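Local structure of diphthine synthase (Aeropyrum pernix, 1WDE) at residues Thr9-Gly14 with Val85-Thr90. The protein probably catalyses the S-adenosyl-L-methionine-dependent trimethylation of a modified histidine in elongation factor 2, the step of diphthamide biosynthesis that yields diphthine. Numbering follows the deposited sequence.
Sequences TLLLVG and VVAVVT
Thr9-Gly14 and Val85-Thr90 are neighbouring parallel strands in the five-stranded sheet of the N-terminal half of a tetrapyrrole-methylase-type fold, and they illustrate how a parallel ladder is built from every second residue of each strand. Five backbone hydrogen bonds join the two, from Thr9 O at one end to Thr90 N at the other, with donors taken by turns from the two strands. Val86 N reaches Thr9 O at 2.8 Å, Leu11 N returns to Val86 O at 2.7 Å, and Val88 N, Val13 N and Thr90 N continue the zigzag to Leu11 O, Val88 O and Val13 O. The bond from Val88 N to Leu11 O is nearly straight, 170° at the hydrogen.

On the face shared with Val86, Leu12 runs alongside Val88 in the same direction, its CD2 3.7 Å from Val88 CB. With chi1 at 171° Leu10 swings CG away from its own N, and its tip leans toward strand 85-90, CD1 lying 3.9 Å from Val88 CG2. Helix 100-109 packs against both leucines, and on this face Thr90 OG1 is hydrogen-bonded to Glu39 OE1. On the other face Leu11 CD1 meets Val85 CG1 at 3.9 Å, and Leu11 CB lies 4.0 Å from Ala87 CB; helix 24-32 covers Leu11, Val13 and Val89.

The five bonds thus pair polar groups that the strands turn toward each other, while aliphatic groups meet on both faces; Gly14 lies close to Asp93, a probable S-adenosyl-L-methionine-binding residue.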
ATOM      1  N   THR A   9       6.451  27.887  -0.925  1.00 65.44           N
ATOM      2  CA  THR A   9       5.660  26.929  -1.691  1.00 58.16           C
ATOM      3  C   THR A   9       6.147  25.504  -1.434  1.00 53.15           C
ATOM      4  O   THR A   9       7.346  25.218  -1.488  1.00 49.14           O
ATOM      5  CB  THR A   9       5.722  27.230  -3.195  1.00 55.16           C
ATOM      6  OG1 THR A   9       5.157  28.520  -3.441  1.00 55.13           O
ATOM      7  CG2 THR A   9       4.938  26.192  -3.978  1.00 57.36           C
ATOM      8  N   LEU A  10       5.207  24.612  -1.143  1.00 49.36           N
ATOM      9  CA  LEU A  10       5.538  23.224  -0.865  1.00 47.14           C
ATOM     10  C   LEU A  10       5.159  22.324  -2.036  1.00 49.29           C
ATOM     11  O   LEU A  10       4.048  22.404  -2.570  1.00 49.04           O
ATOM     12  CB  LEU A  10       4.815  22.760   0.400  1.00 45.84           C
ATOM     13  CG  LEU A  10       4.875  21.267   0.735  1.00 46.52           C
ATOM     14  CD1 LEU A  10       6.290  20.859   1.058  1.00 37.67           C
ATOM     15  CD2 LEU A  10       3.951  20.979   1.905  1.00 44.27           C
ATOM     16  N   LEU A  11       6.095  21.471  -2.439  1.00 46.44           N
ATOM     17  CA  LEU A  11       5.848  20.549  -3.532  1.00 39.26           C
ATOM     18  C   LEU A  11       5.887  19.134  -2.984  1.00 39.07           C
ATOM     19  O   LEU A  11       6.936  18.684  -2.522  1.00 39.19           O
ATOM     20  CB  LEU A  11       6.922  20.695  -4.615  1.00 39.17           C
ATOM     21  CG  LEU A  11       7.175  22.093  -5.188  1.00 43.08           C
ATOM     22  CD1 LEU A  11       8.172  22.003  -6.359  1.00 43.90           C
ATOM     23  CD2 LEU A  11       5.859  22.692  -5.654  1.00 40.56           C
ATOM     24  N   LEU A  12       4.742  18.448  -3.003  1.00 38.01           N
ATOM     25  CA  LEU A  12       4.668  17.055  -2.548  1.00 33.23           C
ATOM     26  C   LEU A  12       4.775  16.255  -3.829  1.00 27.23           C
ATOM     27  O   LEU A  12       3.806  16.135  -4.574  1.00 27.58           O
ATOM     28  CB  LEU A  12       3.339  16.760  -1.846  1.00 39.02           C
ATOM     29  CG  LEU A  12       3.201  17.223  -0.396  1.00 41.22           C
ATOM     30  CD1 LEU A  12       1.993  16.536   0.215  1.00 44.70           C
ATOM     31  CD2 LEU A  12       4.445  16.863   0.389  1.00 44.60           C
ATOM     32  N   VAL A  13       5.956  15.700  -4.068  1.00 26.15           N
ATOM     33  CA  VAL A  13       6.236  14.991  -5.307  1.00 25.03           C
ATOM     34  C   VAL A  13       6.342  13.459  -5.257  1.00 23.01           C
ATOM     35  O   VAL A  13       7.145  12.905  -4.503  1.00 30.43           O
ATOM     36  CB  VAL A  13       7.559  15.543  -5.893  1.00 31.20           C
ATOM     37  CG1 VAL A  13       7.756  15.063  -7.323  1.00 22.49           C
ATOM     38  CG2 VAL A  13       7.556  17.076  -5.820  1.00 29.11           C
ATOM     39  N   GLY A  14       5.540  12.784  -6.078  1.00 25.74           N
ATOM     40  CA  GLY A  14       5.615  11.333  -6.152  1.00 22.48           C
ATOM     41  C   GLY A  14       6.711  11.019  -7.168  1.00 21.25           C
ATOM     42  O   GLY A  14       6.703  11.528  -8.287  1.00 27.20           O
ATOM     43  N   VAL A  85      10.807  27.692  -2.304  1.00 61.57           N
ATOM     44  CA  VAL A  85      10.170  26.505  -2.879  1.00 54.91           C
ATOM     45  C   VAL A  85      10.786  25.247  -2.282  1.00 52.30           C
ATOM     46  O   VAL A  85      11.951  24.928  -2.544  1.00 49.72           O
ATOM     47  CB  VAL A  85      10.356  26.462  -4.386  1.00 54.59           C
ATOM     48  CG1 VAL A  85       9.462  25.391  -5.024  1.00 53.99           C
ATOM     49  CG2 VAL A  85      10.028  27.809  -5.029  1.00 52.44           C
ATOM     50  N   VAL A  86      10.014  24.535  -1.469  1.00 49.54           N
ATOM     51  CA  VAL A  86      10.492  23.313  -0.827  1.00 46.94           C
ATOM     52  C   VAL A  86       9.774  22.081  -1.368  1.00 46.09           C
ATOM     53  O   VAL A  86       8.553  22.070  -1.497  1.00 45.53           O
ATOM     54  CB  VAL A  86      10.301  23.375   0.704  1.00 45.09           C
ATOM     55  CG1 VAL A  86      10.676  22.055   1.335  1.00 42.70           C
ATOM     56  CG2 VAL A  86      11.178  24.474   1.290  1.00 49.98           C
ATOM     57  N   ALA A  87      10.542  21.046  -1.682  1.00 45.85           N
ATOM     58  CA  ALA A  87       9.970  19.818  -2.207  1.00 47.95           C
ATOM     59  C   ALA A  87      10.178  18.650  -1.256  1.00 47.42           C
ATOM     60  O   ALA A  87      11.237  18.522  -0.637  1.00 45.91           O
ATOM     61  CB  ALA A  87      10.585  19.492  -3.567  1.00 45.60           C
ATOM     62  N   VAL A  88       9.143  17.826  -1.118  1.00 41.15           N
ATOM     63  CA  VAL A  88       9.209  16.624  -0.297  1.00 37.23           C
ATOM     64  C   VAL A  88       8.942  15.504  -1.293  1.00 33.03           C
ATOM     65  O   VAL A  88       7.884  15.453  -1.935  1.00 29.70           O
ATOM     66  CB  VAL A  88       8.148  16.618   0.828  1.00 39.57           C
ATOM     67  CG1 VAL A  88       8.171  15.280   1.560  1.00 35.38           C
ATOM     68  CG2 VAL A  88       8.439  17.744   1.823  1.00 39.46           C
ATOM     69  N   VAL A  89       9.922  14.622  -1.443  1.00 35.56           N
ATOM     70  CA  VAL A  89       9.818  13.529  -2.395  1.00 33.38           C
ATOM     71  C   VAL A  89       9.574  12.180  -1.746  1.00 31.68           C
ATOM     72  O   VAL A  89      10.248  11.804  -0.791  1.00 34.21           O
ATOM     73  CB  VAL A  89      11.081  13.407  -3.234  1.00 26.54           C
ATOM     74  CG1 VAL A  89      10.859  12.408  -4.362  1.00 29.78           C
ATOM     75  CG2 VAL A  89      11.469  14.779  -3.796  1.00 30.24           C
ATOM     76  N   THR A  90       8.612  11.454  -2.305  1.00 33.51           N
ATOM     77  CA  THR A  90       8.239  10.129  -1.829  1.00 29.44           C
ATOM     78  C   THR A  90       8.329   9.127  -2.975  1.00 31.91           C
ATOM     79  O   THR A  90       8.056   9.470  -4.118  1.00 33.03           O
ATOM     80  CB  THR A  90       6.779  10.142  -1.291  1.00 33.78           C
ATOM     81  OG1 THR A  90       6.701  11.010  -0.150  1.00 32.49           O
ATOM     82  CG2 THR A  90       6.334   8.730  -0.888  1.00 39.04           C
TER